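Local coordinates for protein hypothetical bacterial 6-phosphogluconolactonase (PDB 3SCY) that probably hydrolyses 6-phosphogluconolactone and is built as a seven-bladed beta-propeller, at residues A[109-114]-A[194-199]; A[140-145]-A[178-183]; A[228-233]-A[276-281]; A[115-120]-A[149-154]. All coordinates share one frame; numbering follows the deposited sequence. Where two conformers were deposited one is given.

Interaction 1 of 4, residues A[109-114]-A[194-199]; sequences GKNIVT and EKFLTK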
loop_
_atom_site.group_PDB
_atom_site.type_symbol
_atom_site.label_atom_id
_atom_site.label_comp_id
_atom_site.label_asym_id
_atom_site.label_seq_id
_atom_site.Cartn_x
_atom_site.Cartn_y
_atom_site.Cartn_z
ATOM N N GLY A 109 -5.218 14.027 5.585
ATOM C CA GLY A 109 -6.366 14.498 6.366
ATOM C C GLY A 109 -7.097 15.657 5.712
ATOM O O GLY A 109 -8.256 15.954 6.060
ATOM N N LYS A 110 -6.417 16.345 4.760
ATOM C CA LYS A 110 -6.995 17.471 4.019
ATOM C C LYS A 110 -7.263 17.105 2.564
ATOM O O LYS A 110 -8.128 17.683 1.933
ATOM C CB LYS A 110 -6.079 18.700 4.072
ATOM C CG LYS A 110 -5.903 19.260 5.472
ATOM C CD LYS A 110 -4.926 20.428 5.471
ATOM C CE LYS A 110 -4.834 21.099 6.826
ATOM N NZ LYS A 110 -4.160 20.232 7.827
ATOM N N ASN A 111 -6.507 16.146 2.022
ATOM C CA ASN A 111 -6.629 15.678 0.657
ATOM C C ASN A 111 -6.375 14.208 0.589
ATOM O O ASN A 111 -5.606 13.673 1.395
ATOM C CB ASN A 111 -5.568 16.366 -0.245
ATOM C CG ASN A 111 -5.755 17.855 -0.287
ATOM O OD1 ASN A 111 -6.576 18.351 -1.041
ATOM N ND2 ASN A 111 -5.002 18.599 0.540
ATOM N N ILE A 112 -6.963 13.581 -0.417
ATOM C CA ILE A 112 -6.714 12.197 -0.821
ATOM C C ILE A 112 -5.946 12.263 -2.122
ATOM O O ILE A 112 -6.311 13.082 -2.989
ATOM C CB ILE A 112 -8.053 11.409 -1.028
ATOM C CG1 ILE A 112 -8.798 11.169 0.290
ATOM C CG2 ILE A 112 -7.841 10.080 -1.862
ATOM C CD1 ILE A 112 -8.139 10.162 1.285
ATOM N N VAL A 113 -4.923 11.385 -2.295
ATOM C CA VAL A 113 -4.203 11.318 -3.562
ATOM C C VAL A 113 -4.260 9.868 -4.045
ATOM O O VAL A 113 -4.029 8.978 -3.238
ATOM C CB VAL A 113 -2.723 11.810 -3.463
ATOM C CG1 VAL A 113 -2.065 11.828 -4.831
ATOM C CG2 VAL A 113 -2.633 13.189 -2.823
ATOM N N THR A 114 -4.572 9.631 -5.321
ATOM C CA THR A 114 -4.548 8.295 -5.910
ATOM C C THR A 114 -3.374 8.119 -6.862
ATOM O O THR A 114 -2.977 9.068 -7.557
ATOM C CB THR A 114 -5.849 7.970 -6.682
ATOM O OG1 THR A 114 -5.979 8.832 -7.809
ATOM C CG2 THR A 114 -7.076 8.051 -5.818
ATOM N N GLU A 194 -6.440 26.050 -2.366
ATOM C CA GLU A 194 -5.032 26.191 -2.777
ATOM C C GLU A 194 -4.578 24.879 -3.424
ATOM O O GLU A 194 -5.091 23.785 -3.098
ATOM C CB GLU A 194 -4.102 26.548 -1.596
ATOM C CG GLU A 194 -4.443 27.863 -0.911
ATOM C CD GLU A 194 -3.638 28.172 0.336
ATOM O OE1 GLU A 194 -2.571 27.546 0.525
ATOM O OE2 GLU A 194 -4.063 29.057 1.118
ATOM N N LYS A 195 -3.573 24.984 -4.315
ATOM C CA LYS A 195 -3.048 23.782 -4.962
ATOM C C LYS A 195 -2.257 22.947 -3.942
ATOM O O LYS A 195 -1.419 23.501 -3.219
ATOM C CB LYS A 195 -2.161 24.184 -6.151
ATOM C CG LYS A 195 -1.756 23.031 -7.058
ATOM C CD LYS A 195 -1.089 23.641 -8.310
ATOM C CE LYS A 195 -1.041 22.669 -9.453
ATOM N NZ LYS A 195 -0.179 23.170 -10.562
ATOM N N PHE A 196 -2.500 21.628 -3.916
ATOM C CA PHE A 196 -1.830 20.761 -2.969
ATOM C C PHE A 196 -0.387 20.437 -3.398
ATOM O O PHE A 196 0.536 20.493 -2.570
ATOM C CB PHE A 196 -2.655 19.462 -2.806
ATOM C CG PHE A 196 -2.175 18.466 -1.776
ATOM C CD1 PHE A 196 -1.721 18.889 -0.533
ATOM C CD2 PHE A 196 -2.207 17.100 -2.039
ATOM C CE1 PHE A 196 -1.290 17.966 0.427
ATOM C CE2 PHE A 196 -1.814 16.178 -1.064
ATOM C CZ PHE A 196 -1.336 16.619 0.148
ATOM N N LEU A 197 -0.215 19.986 -4.650
ATOM C CA LEU A 197 1.084 19.516 -5.124
ATOM C C LEU A 197 1.693 20.371 -6.197
ATOM O O LEU A 197 1.000 20.803 -7.111
ATOM C CB LEU A 197 0.944 18.097 -5.695
ATOM C CG LEU A 197 0.350 17.031 -4.759
ATOM C CD1 LEU A 197 0.181 15.694 -5.489
ATOM C CD2 LEU A 197 1.175 16.898 -3.487
ATOM N N THR A 198 3.009 20.571 -6.113
ATOM C CA THR A 198 3.804 21.263 -7.128
ATOM C C THR A 198 5.018 20.398 -7.406
ATOM O O THR A 198 5.529 19.761 -6.486
ATOM C CB THR A 198 4.187 22.670 -6.672
ATOM O OG1 THR A 198 4.809 22.587 -5.388
ATOM C CG2 THR A 198 2.987 23.602 -6.597
ATOM N N LYS A 199 5.521 20.396 -8.663
ATOM C CA LYS A 199 6.679 19.544 -8.977
ATOM C C LYS A 199 7.901 19.968 -8.146
ATOM O O LYS A 199 8.114 21.158 -7.925
ATOM C CB LYS A 199 6.964 19.568 -10.485
ATOM C CG LYS A 199 5.880 18.825 -11.272
ATOM C CD LYS A 199 6.239 18.678 -12.737
ATOM C CE LYS A 199 5.251 17.801 -13.467
ATOM N NZ LYS A 199 5.592 17.684 -14.910
#
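Asn111 lies over one face of the Phe196 ring. It is the first residue of strand 111-116, and its side chain and that of Phe196 reach toward each other from facing segments. Its CB sits above the ring as a CH-pi contact, 4.0 Å from the ring centroid and 19° off the normal. Its amide stacks on the same face, with the two planes 24° apart. ND2 is displaced toward the rim and lies 3.5 Å from Phe196 CD1. ND2 gives a hydrogen bond to the carbonyl of Ala188, which helps to fix how the amide is turned. Ile112 points the other way, onto strand 102-107. Val113 again faces Phe196. Its CG2 meets the edge of the ring in plane, 3.6 Å from Phe196 CE2. The ring reaches this far because Phe196 CG is anti to its own backbone N (chi1 -176°). Leu197 CD2 lies over the opposite face, toward its rim, so the ring sits between Asn111 and its own neighbour in sequence. All three touching residues are buried. The contact joins strand 111-116 of one four-stranded sheet to the start of strand 197-206 in the next. This is face-to-face packing of consecutive blades in a beta-propeller.

Interaction 2 of 4, residues A[140-145]-A[178-183]; sequences IEFKGS and QIHKFN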
loop_
_atom_site.group_PDB
_atom_site.type_symbol
_atom_site.label_atom_id
_atom_site.label_comp_id
_atom_site.label_asym_id
_atom_site.label_seq_id
_atom_site.Cartn_x
_atom_site.Cartn_y
_atom_site.Cartn_z
ATOM N N ILE A 140 -2.673 15.009 -12.359
ATOM C CA ILE A 140 -1.295 15.242 -12.795
ATOM C C ILE A 140 -0.875 14.110 -13.711
ATOM O O ILE A 140 -0.801 12.964 -13.267
ATOM C CB ILE A 140 -0.346 15.426 -11.567
ATOM C CG1 ILE A 140 -0.880 16.553 -10.651
ATOM C CG2 ILE A 140 1.105 15.719 -12.019
ATOM C CD1 ILE A 140 -0.347 16.613 -9.242
ATOM N N GLU A 141 -0.659 14.419 -14.996
ATOM C CA GLU A 141 -0.287 13.424 -16.002
ATOM C C GLU A 141 1.221 13.287 -16.107
ATOM O O GLU A 141 1.963 14.247 -15.855
ATOM C CB GLU A 141 -0.864 13.817 -17.374
ATOM C CG GLU A 141 -2.383 13.781 -17.436
ATOM C CD GLU A 141 -3.056 12.436 -17.644
ATOM O OE1 GLU A 141 -2.363 11.444 -17.974
ATOM O OE2 GLU A 141 -4.301 12.392 -17.519
ATOM N N PHE A 142 1.676 12.084 -16.456
ATOM C CA PHE A 142 3.096 11.818 -16.639
ATOM C C PHE A 142 3.337 11.344 -18.049
ATOM O O PHE A 142 2.402 10.907 -18.731
ATOM C CB PHE A 142 3.608 10.783 -15.620
ATOM C CG PHE A 142 3.416 11.246 -14.198
ATOM C CD1 PHE A 142 4.364 12.050 -13.576
ATOM C CD2 PHE A 142 2.287 10.872 -13.474
ATOM C CE1 PHE A 142 4.166 12.507 -12.266
ATOM C CE2 PHE A 142 2.084 11.336 -12.166
ATOM C CZ PHE A 142 3.035 12.133 -11.563
ATOM N N LYS A 143 4.585 11.453 -18.498
ATOM C CA LYS A 143 4.998 11.016 -19.825
ATOM C C LYS A 143 6.224 10.123 -19.738
ATOM O O LYS A 143 7.016 10.227 -18.796
ATOM C CB LYS A 143 5.285 12.226 -20.730
ATOM C CG LYS A 143 4.036 13.025 -21.096
ATOM C CD LYS A 143 4.370 14.196 -22.029
ATOM C CE LYS A 143 3.151 15.012 -22.378
ATOM N NZ LYS A 143 3.450 16.042 -23.409
ATOM N N GLY A 144 6.365 9.234 -20.713
ATOM C CA GLY A 144 7.524 8.360 -20.777
ATOM C C GLY A 144 7.216 6.899 -20.944
ATOM O O GLY A 144 6.057 6.494 -21.074
ATOM N N SER A 145 8.280 6.104 -20.937
ATOM C CA SER A 145 8.215 4.651 -21.083
ATOM C C SER A 145 9.494 4.035 -20.541
ATOM O O SER A 145 10.426 4.746 -20.150
ATOM C CB SER A 145 7.999 4.269 -22.549
ATOM O OG SER A 145 9.029 4.805 -23.357
ATOM N N GLN A 178 10.801 5.494 -12.450
ATOM C CA GLN A 178 11.018 6.734 -11.716
ATOM C C GLN A 178 10.146 6.825 -10.494
ATOM O O GLN A 178 9.079 6.223 -10.436
ATOM C CB GLN A 178 10.733 7.966 -12.607
ATOM C CG GLN A 178 11.740 8.178 -13.727
ATOM C CD GLN A 178 11.326 9.326 -14.613
ATOM O OE1 GLN A 178 10.286 9.301 -15.279
ATOM N NE2 GLN A 178 12.151 10.345 -14.660
ATOM N N ILE A 179 10.608 7.594 -9.518
ATOM C CA ILE A 179 9.863 8.025 -8.355
ATOM C C ILE A 179 9.714 9.541 -8.550
ATOM O O ILE A 179 10.702 10.272 -8.437
ATOM C CB ILE A 179 10.516 7.656 -7.008
ATOM C CG1 ILE A 179 10.728 6.123 -6.898
ATOM C CG2 ILE A 179 9.643 8.179 -5.845
ATOM C CD1 ILE A 179 11.751 5.689 -5.791
ATOM N N HIS A 180 8.506 9.991 -8.895
ATOM C CA HIS A 180 8.205 11.409 -9.105
ATOM C C HIS A 180 8.117 12.128 -7.756
ATOM O O HIS A 180 7.616 11.558 -6.788
ATOM C CB HIS A 180 6.909 11.565 -9.905
ATOM C CG HIS A 180 6.968 10.873 -11.224
ATOM N ND1 HIS A 180 7.619 11.445 -12.317
ATOM C CD2 HIS A 180 6.433 9.689 -11.596
ATOM C CE1 HIS A 180 7.486 10.569 -13.303
ATOM N NE2 HIS A 180 6.770 9.505 -12.926
ATOM N N LYS A 181 8.649 13.363 -7.685
ATOM C CA LYS A 181 8.678 14.138 -6.452
ATOM C C LYS A 181 7.836 15.414 -6.556
ATOM O O LYS A 181 7.961 16.178 -7.528
ATOM C CB LYS A 181 10.139 14.502 -6.118
ATOM C CG LYS A 181 10.295 15.260 -4.796
ATOM C CD LYS A 181 11.733 15.710 -4.554
ATOM C CE LYS A 181 11.790 16.742 -3.449
ATOM N NZ LYS A 181 13.199 17.139 -3.167
ATOM N N PHE A 182 7.006 15.653 -5.529
ATOM C CA PHE A 182 6.193 16.848 -5.414
ATOM C C PHE A 182 6.362 17.478 -4.062
ATOM O O PHE A 182 6.528 16.785 -3.049
ATOM C CB PHE A 182 4.711 16.522 -5.630
ATOM C CG PHE A 182 4.408 15.986 -7.004
ATOM C CD1 PHE A 182 4.523 14.626 -7.279
ATOM C CD2 PHE A 182 4.052 16.843 -8.037
ATOM C CE1 PHE A 182 4.261 14.134 -8.561
ATOM C CE2 PHE A 182 3.809 16.355 -9.321
ATOM C CZ PHE A 182 3.924 15.005 -9.576
ATOM N N ASN A 183 6.312 18.797 -4.047
ATOM C CA ASN A 183 6.276 19.566 -2.827
ATOM C C ASN A 183 4.834 19.599 -2.366
ATOM O O ASN A 183 3.933 19.805 -3.186
ATOM C CB ASN A 183 6.780 21.002 -3.079
ATOM C CG ASN A 183 8.196 21.132 -3.558
ATOM O OD1 ASN A 183 9.061 20.308 -3.280
ATOM N ND2 ASN A 183 8.459 22.157 -4.353
#
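Phe142 projects from the end of strand 138-141 toward strand 178-184, and its ring meets both His180 and Phe182. From CB the chain turns to place CG anti to the carbonyl carbon (chi1 -60°). CG lies 4.0 Å from His180 NE2. CD1 sits over the centre of the imidazole, 3.5 Å from His180 CE1. CE1 approaches His180 CG at 3.4 Å. The two rings form a face-to-face stack with centroids 4.1 Å apart, though their planes are tilted by 30°. Gln178 CB lies over the other face of the imidazole, near its rim. His180 NE2 is hydrogen-bonded to Asp173, which helps to fix the rotation of the stacked ring. Strands 138-141 and 178-184 belong to successive blades of the propeller, so these aromatic groups fill part of the interface between two sheets. At the tip, CZ of Phe142 comes 3.6 Å from Phe182 CZ. The rings meet through their edges, the touching atoms of each lying near the plane of the other. Ile140 runs alongside Phe182, the two pointing contrary ways. Its CG2 reaches Phe182 CZ at 3.8 Å, and the same isoleucine also touches Leu197 on the neighbouring strand 197-206.

Interaction 3 of 4, residues A[228-233]-A[276-281]; sequences INEIGG and SNRLKA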
loop_
_atom_site.group_PDB
_atom_site.type_symbol
_atom_site.label_atom_id
_atom_site.label_comp_id
_atom_site.label_asym_id
_atom_site.label_seq_id
_atom_site.Cartn_x
_atom_site.Cartn_y
_atom_site.Cartn_z
ATOM N N ILE A 228 10.040 -1.668 -3.482
ATOM C CA ILE A 228 9.913 -2.991 -4.075
ATOM C C ILE A 228 9.622 -2.776 -5.557
ATOM O O ILE A 228 8.689 -2.034 -5.903
ATOM C CB ILE A 228 8.896 -3.947 -3.379
ATOM C CG1 ILE A 228 8.995 -5.358 -4.003
ATOM C CG2 ILE A 228 7.438 -3.401 -3.414
ATOM C CD1 ILE A 228 8.323 -6.455 -3.262
ATOM N N ASN A 229 10.419 -3.436 -6.419
ATOM C CA ASN A 229 10.298 -3.342 -7.867
ATOM C C ASN A 229 9.601 -4.568 -8.386
ATOM O O ASN A 229 10.108 -5.685 -8.205
ATOM C CB ASN A 229 11.678 -3.174 -8.479
ATOM C CG ASN A 229 12.271 -1.836 -8.139
ATOM O OD1 ASN A 229 11.718 -0.797 -8.471
ATOM N ND2 ASN A 229 13.397 -1.840 -7.453
ATOM N N GLU A 230 8.434 -4.372 -9.025
ATOM C CA GLU A 230 7.627 -5.489 -9.507
ATOM C C GLU A 230 8.347 -6.323 -10.564
ATOM O O GLU A 230 8.362 -7.548 -10.463
ATOM C CB GLU A 230 6.290 -5.001 -10.075
ATOM C CG GLU A 230 5.431 -6.120 -10.652
ATOM C CD GLU A 230 3.992 -5.740 -10.924
ATOM O OE1 GLU A 230 3.414 -4.968 -10.126
ATOM O OE2 GLU A 230 3.408 -6.293 -11.882
ATOM N N ILE A 231 8.892 -5.673 -11.599
ATOM C CA ILE A 231 9.466 -6.398 -12.725
ATOM C C ILE A 231 10.860 -6.926 -12.413
ATOM O O ILE A 231 11.158 -8.085 -12.711
ATOM C CB ILE A 231 9.482 -5.497 -13.974
ATOM C CG1 ILE A 231 8.084 -4.907 -14.264
ATOM C CG2 ILE A 231 10.008 -6.291 -15.203
ATOM C CD1 ILE A 231 8.096 -3.747 -15.340
ATOM N N GLY A 232 11.696 -6.077 -11.849
ATOM C CA GLY A 232 13.064 -6.451 -11.506
ATOM C C GLY A 232 13.156 -7.424 -10.349
ATOM O O GLY A 232 14.140 -8.165 -10.245
ATOM N N GLY A 233 12.126 -7.426 -9.493
ATOM C CA GLY A 233 12.059 -8.305 -8.328
ATOM C C GLY A 233 13.077 -7.927 -7.270
ATOM O O GLY A 233 13.509 -8.760 -6.471
ATOM N N SER A 276 7.021 -9.331 -0.799
ATOM C CA SER A 276 6.331 -10.473 -1.379
ATOM C C SER A 276 6.568 -10.627 -2.873
ATOM O O SER A 276 6.879 -9.652 -3.560
ATOM C CB SER A 276 4.833 -10.418 -1.086
ATOM O OG SER A 276 4.170 -9.369 -1.791
ATOM N N ASN A 277 6.407 -11.871 -3.349
ATOM C CA ASN A 277 6.585 -12.263 -4.735
ATOM C C ASN A 277 5.418 -13.049 -5.202
ATOM O O ASN A 277 4.930 -13.908 -4.475
ATOM C CB ASN A 277 7.830 -13.152 -4.867
ATOM C CG ASN A 277 9.133 -12.463 -4.574
ATOM O OD1 ASN A 277 9.405 -11.358 -5.050
ATOM N ND2 ASN A 277 10.024 -13.171 -3.865
ATOM N N ARG A 278 4.979 -12.799 -6.432
ATOM C CA ARG A 278 3.892 -13.541 -7.058
ATOM C C ARG A 278 4.388 -14.306 -8.279
ATOM O O ARG A 278 5.548 -14.169 -8.675
ATOM C CB ARG A 278 2.799 -12.564 -7.508
ATOM C CG ARG A 278 2.184 -11.770 -6.351
ATOM C CD ARG A 278 1.380 -10.580 -6.851
ATOM N NE ARG A 278 2.230 -9.521 -7.397
ATOM C CZ ARG A 278 1.770 -8.458 -8.052
ATOM N NH1 ARG A 278 0.472 -8.319 -8.274
ATOM N NH2 ARG A 278 2.610 -7.530 -8.493
ATOM N N LEU A 279 3.473 -15.069 -8.904
ATOM C CA LEU A 279 3.576 -15.770 -10.197
ATOM C C LEU A 279 4.402 -17.057 -10.109
ATOM O O LEU A 279 3.960 -18.095 -10.611
ATOM C CB LEU A 279 4.096 -14.824 -11.313
ATOM C CG LEU A 279 3.340 -13.458 -11.460
ATOM C CD1 LEU A 279 3.866 -12.668 -12.644
ATOM C CD2 LEU A 279 1.826 -13.656 -11.627
ATOM N N LYS A 280 5.582 -16.997 -9.480
ATOM C CA LYS A 280 6.433 -18.190 -9.284
ATOM C C LYS A 280 6.962 -18.138 -7.874
ATOM O O LYS A 280 7.392 -17.067 -7.439
ATOM C CB LYS A 280 7.599 -18.261 -10.283
ATOM C CG LYS A 280 7.217 -18.589 -11.718
ATOM C CD LYS A 280 8.467 -18.863 -12.555
ATOM N N ALA A 281 6.990 -19.301 -7.179
ATOM C CA ALA A 281 7.503 -19.425 -5.811
ATOM C C ALA A 281 6.855 -18.362 -4.925
ATOM O O ALA A 281 7.536 -17.671 -4.168
ATOM C CB ALA A 281 9.024 -19.287 -5.797
HETATM O O HOH W 1 0.856 -5.146 -9.543
#
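Glu230 extends its carboxylate to the edge of the Arg278 guanidinium group. OE1 forms a salt bridge with Arg278 NH2 at 3.1 Å and lies near the guanidinium plane. The two flat groups are almost perpendicular, at 81°, so they do not pair side by side. NH2 alone does the touching. The glutamate gets there with CG anti to its backbone N (chi1 177°) and an extended chain beyond. The arginine is bent at chi3 (-71°), which swings its guanidinium group round toward Glu230. Water 1 closes a small triangle. It donates to Glu230 OE1 at 2.6 Å and accepts from Arg278 NH2 at 3.1 Å. Both residues directly follow strands 224-229 and 272-277, the second strands of adjacent blades of the propeller. The bridge therefore joins the turns that follow these strands in two blades. An unidentified bound molecule lies about 5 Å from the Glu230 side chain, consistent with a pocket here. Glu230 OE1 also pairs with Arg214 and OE2 with Arg151, so three arginines gather round one carboxylate. Arg278 NE bonds to the carbonyl of Gly260 and NH2 to that of Ser261, which holds the guanidinium group in place. Beside the salt bridge, Ile228 CD1 rests 3.5 Å from Ser276 O. CB of Ser276 points away from segment 228-233, so the methyl meets the serine through its backbone.

Interaction 4 of 4, residues A[115-120]-A[149-154]; sequences ANYSGG and KERQTM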
loop_
_atom_site.group_PDB
_atom_site.type_symbol
_atom_site.label_atom_id
_atom_site.label_comp_id
_atom_site.label_asym_id
_atom_site.label_seq_id
_atom_site.Cartn_x
_atom_site.Cartn_y
_atom_site.Cartn_z
ATOM N N ALA A 115 -2.959 6.860 -7.037
ATOM C CA ALA A 115 -2.030 6.440 -8.076
ATOM C C ALA A 115 -2.859 5.737 -9.135
ATOM O O ALA A 115 -3.442 4.675 -8.858
ATOM C CB ALA A 115 -0.966 5.514 -7.508
ATOM N N ASN A 116 -2.928 6.307 -10.353
ATOM C CA ASN A 116 -3.760 5.730 -11.407
ATOM C C ASN A 116 -2.865 4.935 -12.330
ATOM O O ASN A 116 -2.074 5.499 -13.090
ATOM C CB ASN A 116 -4.555 6.813 -12.151
ATOM C CG ASN A 116 -5.276 7.740 -11.209
ATOM O OD1 ASN A 116 -5.792 7.327 -10.156
ATOM N ND2 ASN A 116 -5.266 9.017 -11.538
ATOM N N TYR A 117 -2.972 3.603 -12.217
ATOM C CA TYR A 117 -2.091 2.684 -12.934
ATOM C C TYR A 117 -2.204 2.807 -14.441
ATOM O O TYR A 117 -1.192 2.898 -15.142
ATOM C CB TYR A 117 -2.369 1.231 -12.505
ATOM C CG TYR A 117 -1.415 0.240 -13.124
ATOM C CD1 TYR A 117 -0.183 -0.033 -12.533
ATOM C CD2 TYR A 117 -1.702 -0.361 -14.349
ATOM C CE1 TYR A 117 0.710 -0.928 -13.110
ATOM C CE2 TYR A 117 -0.811 -1.257 -14.938
ATOM C CZ TYR A 117 0.393 -1.535 -14.309
ATOM O OH TYR A 117 1.282 -2.421 -14.869
ATOM N N SER A 118 -3.421 2.749 -14.953
ATOM C CA SER A 118 -3.599 2.758 -16.403
ATOM C C SER A 118 -3.711 4.172 -16.964
ATOM O O SER A 118 -3.394 4.396 -18.135
ATOM C CB SER A 118 -4.797 1.907 -16.793
ATOM O OG SER A 118 -4.532 0.557 -16.432
ATOM N N GLY A 119 -4.093 5.120 -16.118
ATOM C CA GLY A 119 -4.142 6.522 -16.498
ATOM C C GLY A 119 -2.751 7.131 -16.537
ATOM O O GLY A 119 -2.573 8.182 -17.138
ATOM N N GLY A 120 -1.776 6.498 -15.844
ATOM C CA GLY A 120 -0.402 6.999 -15.741
ATOM C C GLY A 120 -0.435 8.418 -15.209
ATOM O O GLY A 120 0.100 9.346 -15.812
ATOM N N LYS A 149 8.833 -4.411 -22.927
ATOM C CA LYS A 149 7.964 -4.252 -24.092
ATOM C C LYS A 149 6.461 -4.326 -23.802
ATOM O O LYS A 149 5.705 -3.660 -24.501
ATOM C CB LYS A 149 8.315 -5.271 -25.186
ATOM C CG LYS A 149 9.133 -4.659 -26.322
ATOM C CD LYS A 149 9.356 -5.630 -27.480
ATOM C CE LYS A 149 8.301 -5.513 -28.554
ATOM N NZ LYS A 149 8.474 -6.538 -29.616
ATOM N N GLU A 150 6.029 -5.124 -22.817
ATOM C CA GLU A 150 4.607 -5.264 -22.491
ATOM C C GLU A 150 4.195 -4.477 -21.247
ATOM O O GLU A 150 3.030 -4.082 -21.131
ATOM C CB GLU A 150 4.252 -6.744 -22.286
ATOM C CG GLU A 150 3.759 -7.437 -23.549
ATOM C CD GLU A 150 4.780 -7.654 -24.652
ATOM O OE1 GLU A 150 4.491 -7.268 -25.808
ATOM O OE2 GLU A 150 5.859 -8.222 -24.368
ATOM N N ARG A 151 5.124 -4.270 -20.308
ATOM C CA ARG A 151 4.757 -3.606 -19.069
ATOM C C ARG A 151 5.127 -2.127 -18.946
ATOM O O ARG A 151 4.571 -1.466 -18.065
ATOM C CB ARG A 151 5.379 -4.374 -17.889
ATOM C CG ARG A 151 4.894 -5.825 -17.737
ATOM C CD ARG A 151 3.415 -5.964 -17.372
ATOM N NE ARG A 151 2.998 -5.117 -16.240
ATOM C CZ ARG A 151 3.080 -5.462 -14.958
ATOM N NH1 ARG A 151 3.589 -6.638 -14.610
ATOM N NH2 ARG A 151 2.654 -4.632 -14.012
ATOM N N GLN A 152 6.032 -1.600 -19.789
ATOM C CA GLN A 152 6.490 -0.209 -19.639
ATOM C C GLN A 152 6.330 0.609 -20.929
ATOM O O GLN A 152 7.222 1.373 -21.289
ATOM C CB GLN A 152 7.958 -0.198 -19.161
ATOM C CG GLN A 152 8.190 -0.953 -17.845
ATOM C CD GLN A 152 9.625 -0.908 -17.382
ATOM O OE1 GLN A 152 10.538 -1.422 -18.044
ATOM N NE2 GLN A 152 9.861 -0.300 -16.230
ATOM N N THR A 153 5.166 0.495 -21.582
ATOM C CA THR A 153 4.867 1.209 -22.835
ATOM C C THR A 153 4.430 2.647 -22.543
ATOM O O THR A 153 4.340 3.465 -23.457
ATOM C CB THR A 153 3.767 0.463 -23.616
ATOM O OG1 THR A 153 2.557 0.502 -22.860
ATOM C CG2 THR A 153 4.132 -0.984 -23.903
HETATM N N MSE A 154 4.155 2.946 -21.257
HETATM C CA MSE A 154 3.640 4.235 -20.791
HETATM C C MSE A 154 3.831 4.355 -19.292
HETATM O O MSE A 154 4.077 3.335 -18.644
HETATM C CB MSE A 154 2.127 4.348 -21.116
HETATM C CG MSE A 154 1.321 3.147 -20.627
HETATM SE SE MSE A 154 -0.605 3.250 -20.824
HETATM C CE MSE A 154 -0.752 4.047 -22.615
HETATM O O HOH W 2 1.991 -2.623 -17.254
#
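Tyr117 and Arg151 make the close part of this contact. Arg151 NH2 donates a hydrogen bond to Tyr117 OH at 2.7 Å, with a nearly straight N-H...O angle of 166°. The hydroxyl lies close to the guanidinium plane, only 8° out of it. The two side chains cross at about a right angle, and their planes are 48° apart. The guanidinium group therefore meets the phenol oxygen and does not stack on the ring. Bends at chi2 and chi3 curl the arginine so that NE comes near its own carbonyl, and one water bridges the two: water 2 accepts from Arg151 NE and donates to Arg151 O, each at 2.9 Å. The same water is 2.5 Å from Tyr117 OH. The tyrosine ring is also stacked on His156. The other part is looser and lies at the surface. The selenium of Met154, a selenomethionine, is 4.0 Å from Ser118 O, with no hydrogen bond between them. The two halves thus differ in kind, one directed and polar, the other a light touch. An unidentified molecule is bound about 4 Å from the Tyr117 side chain. The contact is consistent with a polar pocket wall whose arginine is positioned by tyrosine and water, together with its second partner Glu230.

All four contacts join neighbouring blades or their loops in one seven-bladed propeller. Interactions 1 and 2 are 15 Å apart between centres and lie in the same interface, reaching adjacent strands 178-184 and 197-206. Interaction 4 continues strand 111-116 from interaction 1, and its centre is 12 Å from that of interaction 2, which it meets through Phe142 N and Gly120 O. Along the chain, interactions 2 and 4 alternate, and both fall within the span of interaction 1. Interaction 3 follows later, two blades on. It touches interaction 4 through a salt bridge, so the polar contacts connect across blades while interactions 1 and 2 fill the interface between them.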